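Local atomic coordinates of IroE protein (Escherichia coli, PDB entry 2GZS), a protein that hydrolyses the trilactone ring of enterobactin and its glucosylated salmochelin forms, preferring the iron-free siderophores and tending to cut just once to give linear trimers. Residues E61-K64 with Q65-E68; R121-E125 with T126-P130; T228-D232 with K233-A237. All coordinates share one frame; numbering follows the deposited sequence.

Interaction 1 of 3, residues E61-K64 with Q65-E68; sequences ELLK and QLSE
Leu63 O is gripped twice by Ser67: the hydroxyl OG gives it a bond of 2.8 Å, and the backbone N of the same serine a second one of 3.0 Å. The two donors come from opposite faces of the carbonyl plane, each tilted about 30° out of it, so one oxygen serves both without the donors crowding each other. OG can fold back because it sits beside its own backbone N, anti to the carbonyl carbon (chi1 -62°), which turns it towards the preceding turn. With an alanine here, Leu63 O would probably be left with the backbone N as its one donor from this residue, and the link from the side chain back to the preceding turn would go. One residue back along the helix, Leu66 N points almost straight at Leu62 O (2.9 Å, N-H...O 173°), and Gln65 N reaches Glu61 O at 3.1 Å. These are the i to i+4 bonds of the short helix 60-66, an amphipathic segment of the alpha/beta-hydrolase fold. Its apolar ridge is made of leucines: Leu62 CD1 meets Leu66 CG at 4.2 Å, the two side chains running at a slant to each other, while Leu63 CD2 approaches Leu66 CD1 at 4.3 Å. Leu259 of helix 247-262 packs on Leu62 and Leu66, and Tyr11 on Leu63 and Leu66. The polar side is looser. A water gives one hydrogen to Lys64 O (2.7 Å) and the other to Glu68 OE2 (2.6 Å); a bend at chi2 of Glu68 turns the carboxylate back towards that water.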
ATOM      1  N   GLU A  61      -4.167 -13.465 -15.317  1.00 16.19           N
ATOM      2  CA  GLU A  61      -4.014 -12.449 -16.367  1.00 20.05           C
ATOM      3  C   GLU A  61      -3.158 -11.290 -15.845  1.00 17.29           C
ATOM      4  O   GLU A  61      -2.326 -10.796 -16.564  1.00 18.75           O
ATOM      5  CB  GLU A  61      -5.289 -11.775 -16.918  1.00 39.79           C
ATOM      6  CG  GLU A  61      -5.055 -10.645 -17.896  1.00 55.93           C
ATOM      7  CD  GLU A  61      -5.316  -9.172 -17.686  1.00 76.32           C
ATOM      8  OE1 GLU A  61      -5.393  -8.631 -16.533  1.00 43.31           O
ATOM      9  OE2 GLU A  61      -5.442  -8.443 -18.752  1.00 28.88           O
ATOM     10  N   LEU A  62      -3.332 -10.821 -14.598  1.00 13.70           N
ATOM     11  CA  LEU A  62      -2.470  -9.784 -14.084  1.00 14.89           C
ATOM     12  C   LEU A  62      -1.022 -10.266 -13.957  1.00 12.18           C
ATOM     13  O   LEU A  62      -0.148  -9.544 -14.372  1.00 14.70           O
ATOM     14  CB  LEU A  62      -3.004  -9.298 -12.701  1.00 16.39           C
ATOM     15  CG  LEU A  62      -2.116  -8.210 -12.050  1.00 13.08           C
ATOM     16  CD1 LEU A  62      -2.043  -6.889 -12.733  1.00 17.31           C
ATOM     17  CD2 LEU A  62      -2.647  -8.006 -10.628  1.00 14.11           C
ATOM     18  N   LEU A  63      -0.854 -11.481 -13.425  1.00 12.56           N
ATOM     19  CA  LEU A  63       0.535 -11.971 -13.302  1.00 12.66           C
ATOM     20  C   LEU A  63       1.260 -12.096 -14.653  1.00 12.34           C
ATOM     21  O   LEU A  63       2.422 -11.745 -14.648  1.00 13.92           O
ATOM     22  CB  LEU A  63       0.490 -13.292 -12.535  1.00 14.73           C
ATOM     23  CG  LEU A  63      -0.145 -13.241 -11.110  1.00 13.08           C
ATOM     24  CD1 LEU A  63      -0.023 -14.618 -10.431  1.00 13.20           C
ATOM     25  CD2 LEU A  63       0.493 -12.157 -10.252  1.00 16.40           C
ATOM     26  N   LYS A  64       0.493 -12.526 -15.655  1.00 13.90           N
ATOM     27  CA  LYS A  64       1.048 -12.587 -17.018  1.00 15.25           C
ATOM     28  C   LYS A  64       1.488 -11.224 -17.476  1.00 14.97           C
ATOM     29  O   LYS A  64       2.579 -10.999 -17.959  1.00 17.00           O
ATOM     30  CB  LYS A  64      -0.021 -13.214 -17.907  1.00 21.09           C
ATOM     31  CG  LYS A  64       0.347 -13.166 -19.398  1.00 26.28           C
ATOM     32  CD  LYS A  64      -0.801 -13.858 -20.146  1.00 38.49           C
ATOM     33  CE  LYS A  64      -0.685 -13.749 -21.652  1.00 57.94           C
ATOM     34  NZ  LYS A  64      -1.404 -12.572 -22.225  1.00 79.50           N
ATOM     35  N   GLN A  65       0.624 -10.194 -17.271  1.00 14.21           N
ATOM     36  CA  GLN A  65       0.984  -8.869 -17.747  1.00 13.68           C
ATOM     37  C   GLN A  65       2.184  -8.247 -17.016  1.00 11.64           C
ATOM     38  O   GLN A  65       3.048  -7.577 -17.484  1.00 15.04           O
ATOM     39  CB  GLN A  65      -0.258  -7.938 -17.651  1.00 18.05           C
ATOM     40  CG  GLN A  65      -0.034  -6.560 -18.254  1.00 16.55           C
ATOM     41  CD  GLN A  65       0.187  -6.627 -19.789  1.00 18.19           C
ATOM     42  OE1 GLN A  65      -0.526  -7.420 -20.413  1.00 26.77           O
ATOM     43  NE2 GLN A  65       1.116  -5.846 -20.288  1.00 19.76           N
ATOM     44  N   LEU A  66       2.199  -8.478 -15.659  1.00 15.02           N
ATOM     45  CA  LEU A  66       3.377  -8.066 -14.907  1.00 11.89           C
ATOM     46  C   LEU A  66       4.683  -8.649 -15.405  1.00 13.25           C
ATOM     47  O   LEU A  66       5.729  -8.025 -15.395  1.00 14.73           O
ATOM     48  CB  LEU A  66       3.213  -8.463 -13.415  1.00 12.79           C
ATOM     49  CG  LEU A  66       2.055  -7.756 -12.681  1.00 10.62           C
ATOM     50  CD1 LEU A  66       2.003  -8.300 -11.247  1.00 14.02           C
ATOM     51  CD2 LEU A  66       2.164  -6.255 -12.631  1.00 14.92           C
ATOM     52  N   SER A  67       4.489  -9.911 -15.853  1.00 15.66           N
ATOM     53  CA  SER A  67       5.699 -10.611 -16.325  1.00 19.48           C
ATOM     54  C   SER A  67       6.126 -10.125 -17.701  1.00 25.88           C
ATOM     55  O   SER A  67       7.164 -10.525 -18.240  1.00 21.92           O
ATOM     56  CB  SER A  67       5.344 -12.102 -16.330  1.00 19.76           C
ATOM     57  OG  SER A  67       5.020 -12.610 -15.064  1.00 18.37           O
ATOM     58  N   GLU A  68       5.372  -9.240 -18.366  1.00 18.59           N
ATOM     59  CA  GLU A  68       5.807  -8.694 -19.658  1.00 19.67           C
ATOM     60  C   GLU A  68       6.887  -7.664 -19.470  1.00 26.53           C
ATOM     61  O   GLU A  68       7.665  -7.322 -20.354  1.00 23.65           O
ATOM     62  CB  GLU A  68       4.642  -8.014 -20.422  1.00 20.22           C
ATOM     63  CG  GLU A  68       3.536  -8.941 -20.929  1.00 21.45           C
ATOM     64  CD  GLU A  68       3.936  -9.937 -22.001  1.00 31.52           C
ATOM     65  OE1 GLU A  68       4.650  -9.530 -22.944  1.00 33.66           O
ATOM     66  OE2 GLU A  68       3.553 -11.118 -21.924  1.00 33.41           O
TER
HETATM   67  O   HOH W   1       4.018 -12.422 -19.766  1.00 30.20           O

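Interaction 2 of 3, residues R121-E125 with T126-P130; sequences RQLLE and TRIAP
Gln122 and Thr126 meet through one carbonyl in an ordinary i to i+4 bond doubled by the hydroxyl; the departure from alpha-helical bonding starts at Leu123 O. Gln122 O takes Thr126 N at 3.0 Å and, from the other face of its plane, Thr126 OG1 at 2.8 Å. OG1 stands between the backbone N and the carbonyl carbon of its own residue (chi1 76°), where it hangs over the preceding turn. Leu123 O is also shared: Ile128 N comes nearly head-on at 2.9 Å, an i to i+5 bond, whereas Arg127 N lies above the carbonyl plane at 3.0 Å with a bent N-H...O of 139°. Ala129 N likewise skips to Leu124 O, again five residues back. The result is a pi-type turn within helix 117-132, and the short axes of 121-125 and 126-130 diverge by 30°. Apolar contacts fill the inner side. Leu123 CG rests on Ile128 CD1 at 3.9 Å, and Leu124 CD1 on Ile128 CB at 4.3 Å; Tyr27, Val29 and Tyr47 of the central sheet receive these side chains. Arg127 supplies the outer contact: its extended chain crosses Leu123 at about a right angle, bringing the guanidinium over the backbone of Leu123, while NH2 comes within 3.5 Å of Gln122 CG. Glu125 turns elsewhere, its OE2 hydrogen-bonded to Ser162 OG. The widened turn passes Leu123 O and Leu124 O to donors five residues on, whereas Glu125 O faces Pro130 CD at 3.3 Å, which fits the kink at this proline, whose N has no hydrogen to give.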
ATOM      1  N   ARG A 121       3.257   0.315  11.486  1.00  9.11           N
ATOM      2  CA  ARG A 121       4.432   0.604  10.651  1.00  9.02           C
ATOM      3  C   ARG A 121       5.664  -0.017  11.307  1.00 13.05           C
ATOM      4  O   ARG A 121       6.504  -0.522  10.556  1.00 12.20           O
ATOM      5  CB  ARG A 121       4.588   2.094  10.415  1.00 12.68           C
ATOM      6  CG  ARG A 121       5.726   2.354   9.386  1.00 16.71           C
ATOM      7  CD  ARG A 121       5.569   3.734   8.701  1.00 23.65           C
ATOM      8  NE  ARG A 121       5.095   4.672   9.665  1.00 26.39           N
ATOM      9  CZ  ARG A 121       3.894   5.254   9.818  1.00 17.61           C
ATOM     10  NH1 ARG A 121       3.829   6.059  10.879  1.00 19.39           N
ATOM     11  NH2 ARG A 121       2.831   5.093   9.049  1.00 16.23           N
ATOM     12  N   GLN A 122       5.825   0.028  12.634  1.00 11.34           N
ATOM     13  CA  GLN A 122       7.020  -0.607  13.231  1.00 14.22           C
ATOM     14  C   GLN A 122       6.961  -2.076  12.972  1.00 11.61           C
ATOM     15  O   GLN A 122       7.986  -2.710  12.649  1.00 12.38           O
ATOM     16  CB  GLN A 122       6.959  -0.303  14.751  1.00 15.61           C
ATOM     17  CG  GLN A 122       7.932  -1.161  15.562  1.00 26.48           C
ATOM     18  CD  GLN A 122       8.973  -0.328  16.290  1.00 48.25           C
ATOM     19  OE1 GLN A 122      10.038  -0.856  16.645  1.00 35.51           O
ATOM     20  NE2 GLN A 122       8.573   0.937  16.468  1.00 35.96           N
ATOM     21  N   LEU A 123       5.839  -2.743  13.096  1.00 10.17           N
ATOM     22  CA  LEU A 123       5.703  -4.159  12.815  1.00 10.26           C
ATOM     23  C   LEU A 123       6.121  -4.408  11.358  1.00 11.51           C
ATOM     24  O   LEU A 123       6.891  -5.330  11.000  1.00 10.60           O
ATOM     25  CB  LEU A 123       4.258  -4.634  13.010  1.00  8.80           C
ATOM     26  CG  LEU A 123       3.924  -5.971  12.371  1.00 13.40           C
ATOM     27  CD1 LEU A 123       4.624  -7.089  13.140  1.00 20.58           C
ATOM     28  CD2 LEU A 123       2.421  -6.248  12.380  1.00 20.94           C
ATOM     29  N   LEU A 124       5.564  -3.611  10.446  1.00 10.16           N
ATOM     30  CA  LEU A 124       5.786  -3.835   8.997  1.00  9.48           C
ATOM     31  C   LEU A 124       7.235  -3.652   8.651  1.00 12.31           C
ATOM     32  O   LEU A 124       7.781  -4.521   7.923  1.00 12.08           O
ATOM     33  CB  LEU A 124       4.867  -2.862   8.239  1.00 12.34           C
ATOM     34  CG  LEU A 124       4.959  -2.919   6.696  1.00 12.66           C
ATOM     35  CD1 LEU A 124       4.549  -4.299   6.182  1.00 11.98           C
ATOM     36  CD2 LEU A 124       4.104  -1.809   6.102  1.00 16.17           C
ATOM     37  N   GLU A 125       7.859  -2.571   9.074  1.00 11.62           N
ATOM     38  CA  GLU A 125       9.226  -2.213   8.620  1.00 10.17           C
ATOM     39  C   GLU A 125      10.314  -2.964   9.369  1.00 12.00           C
ATOM     40  O   GLU A 125      11.373  -3.258   8.749  1.00 14.97           O
ATOM     41  CB  GLU A 125       9.457  -0.700   8.749  1.00 12.84           C
ATOM     42  CG  GLU A 125       8.511   0.094   7.865  1.00 13.10           C
ATOM     43  CD  GLU A 125       8.843   1.574   7.822  1.00 17.21           C
ATOM     44  OE1 GLU A 125       9.805   2.062   8.445  1.00 19.95           O
ATOM     45  OE2 GLU A 125       8.080   2.256   7.107  1.00 18.80           O
ATOM     46  N   THR A 126      10.093  -3.278  10.643  1.00 11.45           N
ATOM     47  CA  THR A 126      11.194  -3.933  11.377  1.00 11.27           C
ATOM     48  C   THR A 126      11.000  -5.414  11.574  1.00 13.44           C
ATOM     49  O   THR A 126      11.954  -6.101  12.003  1.00 16.79           O
ATOM     50  CB  THR A 126      11.389  -3.311  12.784  1.00 14.14           C
ATOM     51  OG1 THR A 126      10.360  -3.759  13.665  1.00 15.11           O
ATOM     52  CG2 THR A 126      11.344  -1.782  12.725  1.00 18.27           C
ATOM     53  N   ARG A 127       9.813  -5.971  11.333  1.00 11.99           N
ATOM     54  CA  ARG A 127       9.548  -7.398  11.565  1.00 11.91           C
ATOM     55  C   ARG A 127       9.132  -8.098  10.272  1.00 12.78           C
ATOM     56  O   ARG A 127       9.753  -9.089   9.830  1.00 13.04           O
ATOM     57  CB  ARG A 127       8.512  -7.653  12.678  1.00 11.11           C
ATOM     58  CG  ARG A 127       8.892  -6.926  13.977  1.00 15.74           C
ATOM     59  CD  ARG A 127       7.951  -7.244  15.177  1.00 16.40           C
ATOM     60  NE  ARG A 127       8.158  -6.058  16.034  1.00 14.75           N
ATOM     61  CZ  ARG A 127       7.240  -5.210  16.524  1.00 14.00           C
ATOM     62  NH1 ARG A 127       5.954  -5.482  16.278  1.00 14.83           N
ATOM     63  NH2 ARG A 127       7.714  -4.191  17.223  1.00 16.30           N
ATOM     64  N   ILE A 128       8.059  -7.602   9.631  1.00 11.32           N
ATOM     65  CA  ILE A 128       7.576  -8.322   8.447  1.00 10.99           C
ATOM     66  C   ILE A 128       8.502  -8.132   7.266  1.00 11.89           C
ATOM     67  O   ILE A 128       8.915  -9.149   6.631  1.00 13.33           O
ATOM     68  CB  ILE A 128       6.167  -7.791   8.092  1.00  9.75           C
ATOM     69  CG1 ILE A 128       5.204  -8.019   9.241  1.00 13.17           C
ATOM     70  CG2 ILE A 128       5.720  -8.426   6.758  1.00 12.15           C
ATOM     71  CD1 ILE A 128       3.767  -7.613   8.865  1.00 14.54           C
ATOM     72  N   ALA A 129       8.846  -6.945   6.864  1.00 11.44           N
ATOM     73  CA  ALA A 129       9.636  -6.731   5.630  1.00 13.08           C
ATOM     74  C   ALA A 129      10.990  -7.444   5.750  1.00 17.32           C
ATOM     75  O   ALA A 129      11.365  -8.144   4.790  1.00 14.39           O
ATOM     76  CB  ALA A 129       9.734  -5.233   5.330  1.00 14.46           C
ATOM     77  N   PRO A 130      11.756  -7.305   6.827  1.00 14.20           N
ATOM     78  CA  PRO A 130      13.073  -7.961   6.883  1.00 14.92           C
ATOM     79  C   PRO A 130      12.962  -9.468   6.772  1.00 18.85           C
ATOM     80  O   PRO A 130      13.919 -10.103   6.282  1.00 23.15           O
ATOM     81  CB  PRO A 130      13.646  -7.578   8.251  1.00 19.54           C
ATOM     82  CG  PRO A 130      12.965  -6.268   8.558  1.00 20.12           C
ATOM     83  CD  PRO A 130      11.560  -6.466   8.025  1.00 18.34           C
TER

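Interaction 3 of 3, residues T228-D232 with K233-A237; sequences TILKD and KGVNA
Leu230 packs against Val235 and Ala237 at the tight side of this turn: its CB touches Val235 CB at 3.9 Å, and its CD1 reaches the CB of Ala237 at the same distance, so the chain leaving the helix folds back over the leucine. Trp159 of helix 150-161 touches both Leu230 and Val235, closing this buried side. The backbone is just as compact. Leu230 O takes Val235 N at 3.0 Å in a straight bond (166°), although the donor stands well above the carbonyl plane; Lys233 N adds a weak bond to the same oxygen and a better one to Ile229 O. Gly234 N hydrogen-bonds to Lys231 O at 2.9 Å from well above the carbonyl plane, and the positive phi of the glycine (91°) makes this reversal possible: a CB there would press against the carbonyl oxygen of Lys233. The solvent side is held by long lysine chains. Lys231 is bent at three successive torsions, curling its exposed chain back so that NZ gives a hydrogen bond to Ala237 O (3.0 Å), nearly in line with the C=O. Lys233 runs the other way, fully extended beyond CG, its CD lying 4.0 Å from Ile229 CG2 as the two chains point in the same direction side by side; its NZ ends on the carbonyls of Thr187 and Val189. The paired bonds from Val235 N and Gly234 N form a Schellman motif, which ends helix 219-232 and turns the chain into strand 237-241, completing the beta-alpha-beta crossover from strand 198-203 to the sheet edge.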
ATOM      1  N   THR A 228       0.969  20.662  -6.834  1.00 17.99           N
ATOM      2  CA  THR A 228       1.670  21.896  -7.097  1.00 16.65           C
ATOM      3  C   THR A 228       2.649  22.208  -5.973  1.00 19.60           C
ATOM      4  O   THR A 228       3.834  22.485  -6.260  1.00 19.57           O
ATOM      5  CB  THR A 228       0.666  23.058  -7.210  1.00 22.62           C
ATOM      6  OG1 THR A 228      -0.208  22.819  -8.312  1.00 24.76           O
ATOM      7  CG2 THR A 228       1.386  24.382  -7.484  1.00 25.57           C
ATOM      8  N   ILE A 229       2.170  22.183  -4.727  1.00 16.26           N
ATOM      9  CA  ILE A 229       3.061  22.447  -3.601  1.00 14.80           C
ATOM     10  C   ILE A 229       4.157  21.381  -3.515  1.00 13.86           C
ATOM     11  O   ILE A 229       5.331  21.732  -3.297  1.00 13.70           O
ATOM     12  CB  ILE A 229       2.279  22.584  -2.281  1.00 15.86           C
ATOM     13  CG1 ILE A 229       1.346  23.806  -2.376  1.00 16.23           C
ATOM     14  CG2 ILE A 229       3.166  22.764  -1.071  1.00 19.65           C
ATOM     15  CD1 ILE A 229       0.500  23.981  -1.098  1.00 19.95           C
ATOM     16  N   LEU A 230       3.792  20.104  -3.667  1.00 14.16           N
ATOM     17  CA  LEU A 230       4.844  19.077  -3.503  1.00 16.83           C
ATOM     18  C   LEU A 230       5.891  19.215  -4.576  1.00 14.30           C
ATOM     19  O   LEU A 230       7.111  19.099  -4.316  1.00 15.41           O
ATOM     20  CB  LEU A 230       4.209  17.699  -3.527  1.00 15.33           C
ATOM     21  CG  LEU A 230       3.380  17.355  -2.266  1.00 14.42           C
ATOM     22  CD1 LEU A 230       2.813  15.958  -2.364  1.00 16.44           C
ATOM     23  CD2 LEU A 230       4.255  17.524  -1.014  1.00 17.13           C
ATOM     24  N   LYS A 231       5.506  19.506  -5.801  1.00 13.58           N
ATOM     25  CA  LYS A 231       6.504  19.721  -6.859  1.00 16.05           C
ATOM     26  C   LYS A 231       7.447  20.848  -6.530  1.00 18.05           C
ATOM     27  O   LYS A 231       8.660  20.725  -6.733  1.00 17.24           O
ATOM     28  CB  LYS A 231       5.717  20.104  -8.132  1.00 21.24           C
ATOM     29  CG  LYS A 231       5.506  18.895  -9.027  1.00 56.72           C
ATOM     30  CD  LYS A 231       4.528  17.871  -8.485  1.00 54.56           C
ATOM     31  CE  LYS A 231       3.222  18.010  -9.253  1.00 54.45           C
ATOM     32  NZ  LYS A 231       3.032  16.966 -10.290  1.00 61.16           N
ATOM     33  N   ASP A 232       6.834  21.928  -5.995  1.00 15.07           N
ATOM     34  CA  ASP A 232       7.680  23.037  -5.585  1.00 18.41           C
ATOM     35  C   ASP A 232       8.685  22.618  -4.488  1.00 18.57           C
ATOM     36  O   ASP A 232       9.790  23.198  -4.398  1.00 19.15           O
ATOM     37  CB  ASP A 232       6.837  24.209  -5.045  1.00 20.32           C
ATOM     38  CG  ASP A 232       6.129  25.052  -6.071  1.00 40.17           C
ATOM     39  OD1 ASP A 232       6.441  24.906  -7.273  1.00 37.33           O
ATOM     40  OD2 ASP A 232       5.250  25.860  -5.679  1.00 48.69           O
ATOM     41  N   LYS A 233       8.287  21.656  -3.678  1.00 15.24           N
ATOM     42  CA  LYS A 233       9.142  21.168  -2.611  1.00 15.30           C
ATOM     43  C   LYS A 233      10.069  20.053  -3.084  1.00 13.77           C
ATOM     44  O   LYS A 233      10.710  19.411  -2.230  1.00 14.14           O
ATOM     45  CB  LYS A 233       8.248  20.720  -1.442  1.00 13.07           C
ATOM     46  CG  LYS A 233       7.670  22.028  -0.860  1.00 16.05           C
ATOM     47  CD  LYS A 233       6.749  21.791   0.312  1.00 19.55           C
ATOM     48  CE  LYS A 233       6.549  23.138   1.028  1.00 18.61           C
ATOM     49  NZ  LYS A 233       5.900  22.887   2.321  1.00 16.01           N
ATOM     50  N   GLY A 234      10.081  19.776  -4.392  1.00 15.70           N
ATOM     51  CA  GLY A 234      11.073  18.827  -4.917  1.00 16.28           C
ATOM     52  C   GLY A 234      10.607  17.388  -4.941  1.00 23.51           C
ATOM     53  O   GLY A 234      11.374  16.429  -5.159  1.00 20.28           O
ATOM     54  N   VAL A 235       9.303  17.127  -4.739  1.00 13.87           N
ATOM     55  CA  VAL A 235       8.737  15.799  -4.673  1.00 14.07           C
ATOM     56  C   VAL A 235       8.159  15.339  -6.009  1.00 14.27           C
ATOM     57  O   VAL A 235       7.507  16.135  -6.673  1.00 14.72           O
ATOM     58  CB  VAL A 235       7.584  15.748  -3.629  1.00 12.66           C
ATOM     59  CG1 VAL A 235       6.848  14.427  -3.630  1.00 15.12           C
ATOM     60  CG2 VAL A 235       8.079  16.064  -2.217  1.00 17.27           C
ATOM     61  N   ASN A 236       8.409  14.075  -6.353  1.00 13.48           N
ATOM     62  CA  ASN A 236       7.764  13.454  -7.511  1.00 16.02           C
ATOM     63  C   ASN A 236       6.382  12.994  -7.045  1.00 18.88           C
ATOM     64  O   ASN A 236       6.324  11.926  -6.419  1.00 14.94           O
ATOM     65  CB  ASN A 236       8.609  12.259  -7.955  1.00 17.03           C
ATOM     66  CG  ASN A 236       8.127  11.514  -9.189  1.00 25.80           C
ATOM     67  OD1 ASN A 236       7.038  11.748  -9.689  1.00 27.18           O
ATOM     68  ND2 ASN A 236       8.973  10.610  -9.680  1.00 39.35           N
ATOM     69  N   ALA A 237       5.366  13.784  -7.330  1.00 14.98           N
ATOM     70  CA  ALA A 237       3.998  13.408  -6.891  1.00 12.41           C
ATOM     71  C   ALA A 237       3.090  13.377  -8.116  1.00 13.63           C
ATOM     72  O   ALA A 237       3.210  14.292  -8.952  1.00 15.59           O
ATOM     73  CB  ALA A 237       3.433  14.398  -5.922  1.00 17.25           C
TER

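Three local helix contacts sit at separate points around one alpha/beta-hydrolase sheet. Interaction 1 and interaction 2 are 28 Å apart between centres, as are interactions 2 and 3, while interactions 1 and 3 are 32 Å apart; the nearest atoms never come closer than about 16 Å, between 121-130 and 228-237. Helix 150-161 links two of them, since it salt-bridges Arg121 through Asp157 and packs on Leu230 through Trp159. It follows Ser149, the active-site serine beside the bound diisopropyl phosphonate. Interaction 1 instead leans on helix 247-262, which begins at the active-site His247. All three contacts lie away from the catalytic pocket itself.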